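Local coordinates for protein putative silent information regulator 2 (PDB 5OL0) that probably uses NAD+ to remove acetyl groups from lysine side chains of proteins, and in this crystal holds an acetylated p53 peptide and a zinc ion, at residues A211-I216 against P238-N243; H14-P19 against R278-R283; T58-N63 against A92-L97; D74-T79 against V189-E194. All blocks are in the same frame, centred on the assembly; numbering follows the deposited sequence.

How the contacts relate
Contacts 1 and 2 lie in the large Rossmann-type domain and contacts 3 and 4 on the opposite side of the chain's centre. Contact 1 pairs strands 213-217 and 239-242 of the parallel sheet; contact 2 lays the N-terminal loop against edge strand 279-282. The two touch, their centres 9 Å apart, because strands 239-242 and 279-282 are neighbours. Contacts 3 and 4 have centres 17 Å apart and their segments alternate along the chain. Contact 2 encloses the other three in sequence. NAD+ probably binds near contact 1, while the peptide lies against contact 4, about 28 Å away between centres, consistent with a cleft between the Rossmann-type and small domains.

Contact 1 of 4, residues A211-I216 against P238-N243; sequences AELVII and PRVVMN
Val214 and Ile216 meet Val240 and Met242 through a ladder of backbone bonds that joins two neighbouring strands of the parallel sheet in the Rossmann-type domain, their axes only 10° apart. Val214 N gives its hydrogen to Pro238 O at 3.1 Å, and Val214 O takes one from Val240 N at 2.8 Å. The pattern repeats one step on, with Ile216 N bound to Val240 O and Met242 N reaching Ile216 O at 2.9 Å. Weaker CA-H...O contacts add a second donor to three of these carbonyls, from Arg239, Ile215 and Val241. A water held by Asn243 ND2 at 3.1 Å also donates weakly to Ile216 O.

The apolar contacts fall on both faces. On the face of Ile215 and Val240, Leu213 CD1 reaches in to 3.6 Å from Pro238 CG, the two side chains crossing at about a right angle, and helix 21-30 packs over them. On the other face, Val214 runs alongside Arg239. With chi1 at 58°, Val214 CG1 sits between its own backbone N and carbonyl carbon and closely approaches Arg239 CG, at 3.3 Å. The arginine then leads away to a salt bridge with Asp279 and a cation-pi contact with Phe252. Further along, Ile216 CD1 rests 4.0 Å from Val241 CG2.

The chemistry is thus divided: every second residue bonds across this pair, the others bond to the outer neighbours in the sheet, and hydrocarbon fills both faces. The ladder ends at Met242; Asn243, just past it and linked by a water, probably helps bind NAD+.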
# COMPACT_ATOMS: atom_id res chain seq x y z
N ALA A 211 9.82 15.51 -1.81
CA ALA A 211 8.94 15.18 -2.96
C ALA A 211 8.57 16.43 -3.76
O ALA A 211 8.39 17.50 -3.20
CB ALA A 211 7.67 14.48 -2.51
N GLU A 212 8.43 16.26 -5.06
CA GLU A 212 7.90 17.31 -5.97
C GLU A 212 6.42 17.08 -6.31
O GLU A 212 5.78 17.92 -6.90
CB GLU A 212 8.68 17.29 -7.31
CG GLU A 212 10.08 17.84 -7.20
CD GLU A 212 11.04 17.50 -8.38
OE1 GLU A 212 10.84 16.60 -9.23
OE2 GLU A 212 12.09 18.16 -8.41
N LEU A 213 5.91 15.89 -5.95
CA LEU A 213 4.59 15.43 -6.31
C LEU A 213 4.32 14.16 -5.52
O LEU A 213 5.23 13.29 -5.38
CB LEU A 213 4.47 15.16 -7.80
CG LEU A 213 3.15 14.55 -8.25
CD1 LEU A 213 1.96 15.47 -8.04
CD2 LEU A 213 3.27 14.09 -9.69
N VAL A 214 3.10 14.04 -5.02
CA VAL A 214 2.69 12.87 -4.32
C VAL A 214 1.37 12.39 -4.95
O VAL A 214 0.52 13.19 -5.31
CB VAL A 214 2.67 13.07 -2.80
CG1 VAL A 214 1.78 14.18 -2.39
CG2 VAL A 214 2.23 11.80 -2.09
N ILE A 215 1.32 11.09 -5.24
CA ILE A 215 0.17 10.47 -5.86
C ILE A 215 -0.15 9.36 -4.90
O ILE A 215 0.72 8.51 -4.58
CB ILE A 215 0.51 9.84 -7.24
CG1 ILE A 215 1.06 10.90 -8.21
CG2 ILE A 215 -0.73 9.16 -7.82
CD1 ILE A 215 1.44 10.33 -9.59
N ILE A 216 -1.39 9.36 -4.42
CA ILE A 216 -1.81 8.59 -3.28
C ILE A 216 -2.95 7.74 -3.78
O ILE A 216 -4.04 8.28 -4.07
CB ILE A 216 -2.32 9.53 -2.16
CG1 ILE A 216 -1.23 10.52 -1.80
CG2 ILE A 216 -2.90 8.76 -0.95
CD1 ILE A 216 -1.71 11.69 -0.92
N PRO A 238 1.95 19.53 -5.31
CA PRO A 238 0.69 18.89 -5.59
C PRO A 238 0.56 17.50 -4.94
O PRO A 238 1.58 16.74 -4.82
CB PRO A 238 0.65 18.77 -7.12
CG PRO A 238 2.02 19.05 -7.58
CD PRO A 238 2.73 19.80 -6.52
N ARG A 239 -0.67 17.21 -4.48
CA ARG A 239 -0.97 15.94 -3.87
C ARG A 239 -2.20 15.39 -4.59
O ARG A 239 -3.24 16.00 -4.57
CB ARG A 239 -1.18 16.07 -2.37
CG ARG A 239 -0.07 16.78 -1.62
CD ARG A 239 -0.20 16.66 -0.11
NE ARG A 239 -1.38 17.37 0.37
CZ ARG A 239 -1.73 17.49 1.67
NH1 ARG A 239 -0.99 16.99 2.65
NH2 ARG A 239 -2.81 18.16 1.98
N VAL A 240 -2.05 14.26 -5.26
CA VAL A 240 -3.07 13.72 -6.12
C VAL A 240 -3.63 12.53 -5.39
O VAL A 240 -2.89 11.61 -5.06
CB VAL A 240 -2.46 13.29 -7.50
CG1 VAL A 240 -3.48 12.54 -8.33
CG2 VAL A 240 -2.03 14.53 -8.28
N VAL A 241 -4.92 12.52 -5.12
CA VAL A 241 -5.51 11.39 -4.38
C VAL A 241 -6.43 10.70 -5.36
O VAL A 241 -7.31 11.36 -5.92
CB VAL A 241 -6.27 11.82 -3.13
CG1 VAL A 241 -6.85 10.59 -2.43
CG2 VAL A 241 -5.35 12.62 -2.20
N MET A 242 -6.16 9.42 -5.62
CA MET A 242 -7.09 8.54 -6.37
C MET A 242 -7.77 7.57 -5.43
O MET A 242 -7.16 6.63 -4.92
CB MET A 242 -6.35 7.75 -7.45
CG MET A 242 -5.58 8.59 -8.45
SD MET A 242 -4.75 7.59 -9.70
CE MET A 242 -4.25 8.91 -10.79
N ASN A 243 -9.07 7.79 -5.19
CA ASN A 243 -9.77 7.02 -4.15
C ASN A 243 -11.27 7.02 -4.48
O ASN A 243 -11.74 7.96 -5.10
CB ASN A 243 -9.47 7.61 -2.76
CG ASN A 243 -9.67 6.61 -1.62
OD1 ASN A 243 -10.80 6.32 -1.25
ND2 ASN A 243 -8.59 6.07 -1.06
O HOH W 1 -5.84 7.21 -1.81

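Contact 2 of 4, residues H14-P19 against R278-R283; sequences HVLGEP and RDVLFR
His14 reaches from the N-terminal loop to Asp279 on strand 279-282, the edge strand of the Rossmann-type parallel sheet. Its NE2 donates to Asp279 O at 2.8 Å in an almost straight bond, 177° at the hydrogen. The oxygen lies in the ring plane, but the ring nitrogen stands 57° out of the carbonyl plane, so it does not use a lone pair of that C=O. The Arg278 backbone passes over one face of the ring, with Arg278 C 3.5 Å from His14 CE1. Around the imidazole, Val15 CG2 lies alongside Arg278 CB. Val280 CG1, tucked between its own backbone N and carbonyl carbon (chi1 61°), is turned to Leu16 CD1, 4.2 Å away, the side chains crossing at about a right angle.

The next shell fixes the ring. Leu16 N donates to His14 ND1 at 3.1 Å, also in the ring plane, so both nitrogens are engaged and rotation about chi2 is restrained; this pairing is consistent with a neutral imidazole protonated on NE2. Pro19 CB sits over the opposite face from Arg278, toward the rim. The loop itself folds as a type I turn from His14 to Gly17, closed by Gly17 N to His14 O at 2.9 Å, and Gly17 adopts a positive phi.

Further out, a backbone bond between Val15 and Cys277 ties the loop to the residue before Arg278. Leu16 packs on Leu24 and Tyr27 of helix 21-30. Arg278 turns away to give NH1 to Val237 O and Pro234 O. At the far end of the contact, Pro19 O lies 3.7 Å from Val280 CG2 and 3.9 Å from Phe282 CE1.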
# COMPACT_ATOMS: atom_id res chain seq x y z
N HIS A 14 -5.02 26.73 -8.88
CA HIS A 14 -4.37 25.48 -8.58
C HIS A 14 -2.90 25.43 -9.01
O HIS A 14 -2.54 25.78 -10.13
CB HIS A 14 -5.14 24.31 -9.23
CG HIS A 14 -5.06 23.06 -8.41
ND1 HIS A 14 -3.92 22.31 -8.37
CD2 HIS A 14 -5.92 22.51 -7.52
CE1 HIS A 14 -4.07 21.33 -7.51
NE2 HIS A 14 -5.28 21.42 -6.98
N VAL A 15 -2.06 24.89 -8.16
CA VAL A 15 -0.66 24.64 -8.52
C VAL A 15 -0.53 23.84 -9.85
O VAL A 15 0.48 23.99 -10.55
CB VAL A 15 0.04 23.90 -7.35
CG1 VAL A 15 1.37 23.31 -7.72
CG2 VAL A 15 0.25 24.86 -6.19
N LEU A 16 -1.51 22.99 -10.18
CA LEU A 16 -1.42 22.19 -11.41
C LEU A 16 -1.90 22.93 -12.69
O LEU A 16 -1.79 22.37 -13.78
CB LEU A 16 -2.19 20.87 -11.29
CG LEU A 16 -1.66 19.84 -10.31
CD1 LEU A 16 -2.64 18.68 -10.23
CD2 LEU A 16 -0.26 19.36 -10.71
N GLY A 17 -2.46 24.13 -12.54
CA GLY A 17 -3.07 24.87 -13.65
C GLY A 17 -4.47 24.34 -13.76
O GLY A 17 -5.36 24.85 -13.13
N GLU A 18 -4.65 23.26 -14.51
CA GLU A 18 -5.94 22.56 -14.56
C GLU A 18 -5.86 21.34 -13.69
O GLU A 18 -5.01 20.50 -13.93
CB GLU A 18 -6.28 22.16 -15.98
CG GLU A 18 -6.48 23.33 -16.92
CD GLU A 18 -7.55 24.27 -16.39
OE1 GLU A 18 -8.73 23.84 -16.33
OE2 GLU A 18 -7.19 25.41 -15.99
N PRO A 19 -6.73 21.22 -12.69
CA PRO A 19 -6.64 20.07 -11.77
C PRO A 19 -7.29 18.79 -12.35
O PRO A 19 -8.30 18.29 -11.84
CB PRO A 19 -7.38 20.59 -10.50
CG PRO A 19 -8.38 21.53 -11.04
CD PRO A 19 -7.72 22.21 -12.22
N ARG A 278 -3.36 22.87 -3.79
CA ARG A 278 -2.45 21.87 -4.34
C ARG A 278 -2.97 20.41 -4.33
O ARG A 278 -2.29 19.56 -4.84
CB ARG A 278 -1.03 22.00 -3.72
CG ARG A 278 -0.91 22.08 -2.20
CD ARG A 278 -1.18 20.74 -1.56
NE ARG A 278 -0.89 20.68 -0.14
CZ ARG A 278 0.26 20.30 0.41
NH1 ARG A 278 1.33 19.95 -0.29
NH2 ARG A 278 0.32 20.27 1.71
N ASP A 279 -4.14 20.15 -3.75
CA ASP A 279 -4.76 18.83 -3.64
C ASP A 279 -5.81 18.66 -4.69
O ASP A 279 -6.45 19.63 -5.11
CB ASP A 279 -5.47 18.66 -2.29
CG ASP A 279 -4.53 18.73 -1.14
OD1 ASP A 279 -3.34 18.43 -1.32
OD2 ASP A 279 -4.98 19.10 -0.03
N VAL A 280 -5.87 17.45 -5.23
CA VAL A 280 -6.93 17.03 -6.12
C VAL A 280 -7.34 15.60 -5.81
O VAL A 280 -6.50 14.78 -5.44
CB VAL A 280 -6.47 17.23 -7.57
CG1 VAL A 280 -5.25 16.40 -7.88
CG2 VAL A 280 -7.60 16.94 -8.51
N LEU A 281 -8.65 15.35 -5.87
CA LEU A 281 -9.24 14.02 -5.69
C LEU A 281 -9.85 13.51 -6.97
O LEU A 281 -10.70 14.17 -7.55
CB LEU A 281 -10.34 14.06 -4.70
CG LEU A 281 -11.07 12.78 -4.37
CD1 LEU A 281 -10.19 11.74 -3.71
CD2 LEU A 281 -12.20 13.18 -3.45
N PHE A 282 -9.36 12.36 -7.45
CA PHE A 282 -9.86 11.74 -8.65
C PHE A 282 -10.61 10.53 -8.17
O PHE A 282 -10.01 9.56 -7.69
CB PHE A 282 -8.72 11.34 -9.58
CG PHE A 282 -8.00 12.52 -10.19
CD1 PHE A 282 -8.66 13.38 -11.05
CD2 PHE A 282 -6.66 12.75 -9.93
CE1 PHE A 282 -8.01 14.45 -11.63
CE2 PHE A 282 -5.97 13.81 -10.54
CZ PHE A 282 -6.66 14.68 -11.36
N ARG A 283 -11.95 10.58 -8.31
CA ARG A 283 -12.85 9.48 -7.90
C ARG A 283 -12.90 8.42 -8.99
O ARG A 283 -12.28 8.58 -10.03
CB ARG A 283 -14.26 10.01 -7.72
CG ARG A 283 -14.47 11.08 -6.68
CD ARG A 283 -14.06 10.62 -5.31
NE ARG A 283 -15.03 9.73 -4.65
CZ ARG A 283 -16.00 10.10 -3.81
NH1 ARG A 283 -16.24 11.37 -3.51
NH2 ARG A 283 -16.74 9.17 -3.26

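Contact 3 of 4, residues T58-N63 against A92-L97; sequences TGIYAN and ARELNL
Glu94 carries most of this contact, stretching from helix 85-95 to the first turn of helix 59-67. Its CB starts 4.2 Å from Ile60 CD1, the two side chains passing at a slant. From there CG lies anti to the carbonyl carbon (chi1 -60°) and the chain runs extended, taking the carboxylate carbon over toward Gly59 and Asn63. OE1 does the gripping: it accepts from Asn63 ND2 at 2.9 Å. The amide points its N-H within its own plane, yet meets the oxygen from above the carboxylate plane, 51° out of it, with the two flat groups steeply turned against each other. The same OE1 lies 3.3 Å from Asn63 CB. Gly59 O also comes within 3.5 Å of Glu94 OE1, acceptor beside acceptor.

Asn63 ND2 is also bonded to Ser90 OG, one turn back on the helix of Glu94, so the amide nitrogen spans two residues of that helix. Asn63 is poorly ordered, however, so the grip may be loose. Beneath the polar part, Ile60 supplies the apolar one: CG1 is anti to the backbone N (chi1 -168°), and CD1 ends 4.0 Å from Leu95 CG.

Thr58 sets the start of helix 59-67, its OG1 capping Tyr61 N at 3.1 Å. On the other side, Asn96, with positive phi, is the first residue to leave helical geometry. The arrangement is packing between helices of the helical module which, in sirtuins, is inserted into the Rossmann fold as part of the small domain.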
# COMPACT_ATOMS: atom_id res chain seq x y z
N THR A 58 -17.89 -12.52 0.72
CA THR A 58 -16.56 -13.14 0.77
C THR A 58 -16.46 -14.27 1.82
O THR A 58 -17.22 -14.33 2.81
CB THR A 58 -15.37 -12.13 0.99
OG1 THR A 58 -15.48 -11.46 2.27
CG2 THR A 58 -15.29 -11.10 -0.14
N GLY A 59 -15.50 -15.17 1.57
CA GLY A 59 -15.14 -16.20 2.50
C GLY A 59 -14.48 -15.54 3.68
O GLY A 59 -14.74 -15.91 4.82
N ILE A 60 -13.63 -14.54 3.42
CA ILE A 60 -12.95 -13.85 4.49
C ILE A 60 -13.94 -13.26 5.54
O ILE A 60 -13.74 -13.45 6.75
CB ILE A 60 -11.89 -12.82 3.96
CG1 ILE A 60 -11.01 -12.34 5.10
CG2 ILE A 60 -12.51 -11.62 3.28
CD1 ILE A 60 -10.05 -13.40 5.57
N TYR A 61 -15.01 -12.60 5.09
CA TYR A 61 -16.04 -12.03 6.01
C TYR A 61 -16.80 -13.10 6.88
O TYR A 61 -17.02 -12.92 8.11
CB TYR A 61 -17.01 -11.21 5.18
CG TYR A 61 -18.15 -10.58 5.91
CD1 TYR A 61 -19.34 -11.30 6.16
CD2 TYR A 61 -18.08 -9.25 6.30
CE1 TYR A 61 -20.42 -10.69 6.80
CE2 TYR A 61 -19.13 -8.64 6.94
CZ TYR A 61 -20.30 -9.35 7.18
OH TYR A 61 -21.32 -8.72 7.82
N ALA A 62 -17.17 -14.20 6.21
CA ALA A 62 -17.87 -15.34 6.84
C ALA A 62 -17.14 -15.84 8.08
O ALA A 62 -17.71 -16.00 9.15
CB ALA A 62 -18.03 -16.48 5.84
N ASN A 63 -15.84 -16.07 7.90
CA ASN A 63 -14.92 -16.42 8.97
C ASN A 63 -14.99 -15.44 10.17
O ASN A 63 -15.34 -15.85 11.28
CB ASN A 63 -13.50 -16.47 8.38
CG ASN A 63 -12.48 -17.13 9.28
OD1 ASN A 63 -12.68 -17.30 10.49
ND2 ASN A 63 -11.36 -17.50 8.69
N ALA A 92 -5.21 -15.95 7.40
CA ALA A 92 -4.09 -16.05 6.48
C ALA A 92 -4.34 -17.11 5.41
O ALA A 92 -3.97 -16.95 4.26
CB ALA A 92 -2.83 -16.33 7.24
N ARG A 93 -4.95 -18.22 5.81
CA ARG A 93 -5.29 -19.30 4.91
C ARG A 93 -6.24 -18.89 3.77
O ARG A 93 -6.21 -19.49 2.70
CB ARG A 93 -6.04 -20.40 5.69
CG ARG A 93 -5.21 -21.51 6.21
CD ARG A 93 -6.09 -22.68 6.67
NE ARG A 93 -6.78 -22.40 7.94
CZ ARG A 93 -6.19 -22.32 9.15
NH1 ARG A 93 -4.86 -22.47 9.31
NH2 ARG A 93 -6.92 -22.06 10.23
N GLU A 94 -7.13 -17.93 4.04
CA GLU A 94 -8.11 -17.46 3.08
C GLU A 94 -7.70 -16.30 2.17
O GLU A 94 -8.22 -16.19 1.08
CB GLU A 94 -9.42 -17.15 3.82
CG GLU A 94 -9.96 -18.40 4.50
CD GLU A 94 -11.39 -18.25 4.94
OE1 GLU A 94 -11.66 -17.36 5.79
OE2 GLU A 94 -12.23 -19.04 4.44
N LEU A 95 -6.76 -15.48 2.59
CA LEU A 95 -6.39 -14.30 1.81
C LEU A 95 -5.52 -14.59 0.63
O LEU A 95 -5.51 -13.80 -0.29
CB LEU A 95 -5.71 -13.29 2.68
CG LEU A 95 -6.64 -12.53 3.63
CD1 LEU A 95 -5.80 -11.98 4.76
CD2 LEU A 95 -7.37 -11.40 2.93
N ASN A 96 -4.75 -15.70 0.67
CA ASN A 96 -3.93 -16.14 -0.47
C ASN A 96 -2.85 -15.14 -0.87
O ASN A 96 -2.61 -14.93 -2.02
CB ASN A 96 -4.85 -16.49 -1.68
CG ASN A 96 -5.20 -17.94 -1.71
OD1 ASN A 96 -4.35 -18.79 -1.42
ND2 ASN A 96 -6.46 -18.25 -2.03
N LEU A 97 -2.25 -14.48 0.13
CA LEU A 97 -1.31 -13.40 -0.13
C LEU A 97 0.11 -13.87 -0.36
O LEU A 97 1.00 -13.05 -0.49
CB LEU A 97 -1.34 -12.39 1.04
CG LEU A 97 -2.69 -11.67 1.09
CD1 LEU A 97 -2.81 -10.79 2.32
CD2 LEU A 97 -2.93 -10.87 -0.14

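Contact 4 of 4, residues D74-T79 against V189-E194; sequences DAFSLT and VVFFGE
Ser77 and Phe192 form a single backbone bridge, flanked by Phe192 N to Phe76 O at 2.7 Å and by a weak bond from Leu78 N to Phe192 O. The 189-194 loop belongs to the sirtuin substrate cleft: Gly193 and Glu194 make backbone bonds to the bound peptide, and Val190 O bonds its modified side chain, against which Phe76, Val189 and Phe192 pack.

Phe76 and Phe191 make a T-shaped pair, the edge of Phe76 turned to the face of Phe191, with centroids 5.7 Å apart and planes at 76°. Phe76 CA adds a CH-pi contact, 4.0 Å from the Phe191 centroid, and Phe191 CB is 3.2 Å from Phe76 O. Phe192 turns its edge to the Phe76 carbonyl, CD2 3.4 Å from Phe76 O. Phe191 also packs edge-to-face with Phe88 and makes a cation-pi contact with Lys186.

A type II turn from Phe191 to Glu194 shapes the loop, with Gly193 at positive phi. Glu194 OE1 folds back to take Phe191 N at 3.0 Å, the N-H coming from above the carboxylate plane, and the same oxygen pairs with Lys186. Ser77 caps helix 78-83 through OG to Leu80 N. Leu78 CG, anti to its backbone N (chi1 -163°), carries the methyls toward Gly193 O and Glu194. Leu78 CB closes to 3.4 Å from Phe192 O, an oxygen that a water bridges to Thr79 N, donating to the carbonyl at 3.0 Å.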
# COMPACT_ATOMS: atom_id res chain seq x y z
N ASP A 74 -8.60 -6.12 14.05
CA ASP A 74 -8.08 -6.78 15.25
C ASP A 74 -7.47 -8.15 14.92
O ASP A 74 -6.74 -8.71 15.72
CB ASP A 74 -9.17 -6.96 16.30
CG ASP A 74 -10.04 -5.73 16.42
OD1 ASP A 74 -9.52 -4.70 16.92
OD2 ASP A 74 -11.20 -5.82 15.96
N ALA A 75 -7.80 -8.70 13.76
CA ALA A 75 -7.13 -9.88 13.26
C ALA A 75 -5.63 -9.62 13.11
O ALA A 75 -4.83 -10.57 13.17
CB ALA A 75 -7.72 -10.29 11.92
N PHE A 76 -5.26 -8.34 12.88
CA PHE A 76 -3.87 -7.87 12.76
C PHE A 76 -3.38 -7.23 14.02
O PHE A 76 -2.46 -6.43 14.02
CB PHE A 76 -3.71 -6.94 11.56
CG PHE A 76 -4.00 -7.61 10.25
CD1 PHE A 76 -3.05 -8.39 9.62
CD2 PHE A 76 -5.25 -7.52 9.68
CE1 PHE A 76 -3.33 -9.04 8.41
CE2 PHE A 76 -5.55 -8.16 8.49
CZ PHE A 76 -4.58 -8.92 7.84
N SER A 77 -3.89 -7.69 15.14
CA SER A 77 -3.40 -7.18 16.38
C SER A 77 -2.48 -8.22 16.97
O SER A 77 -2.76 -9.41 16.98
CB SER A 77 -4.52 -6.76 17.32
OG SER A 77 -4.89 -7.83 18.10
N LEU A 78 -1.35 -7.72 17.43
CA LEU A 78 -0.35 -8.49 18.02
C LEU A 78 -0.85 -9.16 19.31
O LEU A 78 -0.54 -10.33 19.60
CB LEU A 78 0.83 -7.56 18.26
CG LEU A 78 2.12 -8.29 18.52
CD1 LEU A 78 2.49 -9.17 17.35
CD2 LEU A 78 3.19 -7.23 18.77
N THR A 79 -1.65 -8.44 20.07
CA THR A 79 -2.22 -9.02 21.30
C THR A 79 -3.23 -10.17 21.05
O THR A 79 -3.16 -11.24 21.69
CB THR A 79 -2.73 -7.92 22.30
OG1 THR A 79 -3.37 -8.58 23.38
CG2 THR A 79 -3.69 -6.88 21.64
N VAL A 189 4.43 -9.61 8.28
CA VAL A 189 3.47 -8.50 8.20
C VAL A 189 3.61 -7.70 9.47
O VAL A 189 3.71 -8.28 10.51
CB VAL A 189 2.04 -9.00 8.07
CG1 VAL A 189 1.05 -7.84 8.11
CG2 VAL A 189 1.90 -9.72 6.74
N VAL A 190 3.67 -6.37 9.38
CA VAL A 190 3.65 -5.52 10.56
C VAL A 190 2.21 -5.53 11.14
O VAL A 190 1.24 -5.17 10.47
CB VAL A 190 4.12 -4.08 10.26
CG1 VAL A 190 4.14 -3.22 11.56
CG2 VAL A 190 5.51 -4.07 9.65
N PHE A 191 2.08 -5.96 12.39
CA PHE A 191 0.77 -5.98 13.05
C PHE A 191 0.60 -4.69 13.85
O PHE A 191 1.61 -4.02 14.23
CB PHE A 191 0.67 -7.17 14.01
CG PHE A 191 0.20 -8.45 13.36
CD1 PHE A 191 0.48 -8.75 12.03
CD2 PHE A 191 -0.53 -9.38 14.10
CE1 PHE A 191 0.05 -9.91 11.44
CE2 PHE A 191 -0.94 -10.57 13.53
CZ PHE A 191 -0.65 -10.83 12.20
N PHE A 192 -0.65 -4.37 14.14
CA PHE A 192 -0.94 -3.26 15.09
C PHE A 192 -0.17 -3.51 16.40
O PHE A 192 -0.20 -4.60 16.96
CB PHE A 192 -2.46 -3.06 15.29
CG PHE A 192 -3.14 -2.57 14.06
CD1 PHE A 192 -3.06 -1.23 13.71
CD2 PHE A 192 -3.80 -3.43 13.22
CE1 PHE A 192 -3.62 -0.74 12.53
CE2 PHE A 192 -4.37 -2.97 12.02
CZ PHE A 192 -4.30 -1.62 11.68
N GLY A 193 0.65 -2.56 16.81
CA GLY A 193 1.47 -2.72 17.99
C GLY A 193 2.90 -3.16 17.71
O GLY A 193 3.69 -3.28 18.64
N GLU A 194 3.26 -3.34 16.45
CA GLU A 194 4.63 -3.68 16.10
C GLU A 194 5.34 -2.48 15.50
O GLU A 194 4.70 -1.55 14.97
CB GLU A 194 4.65 -4.79 15.05
CG GLU A 194 5.25 -6.10 15.43
CD GLU A 194 5.21 -7.10 14.25
OE1 GLU A 194 4.09 -7.64 13.92
OE2 GLU A 194 6.29 -7.34 13.64
O HOH W 2 -1.63 -5.40 19.42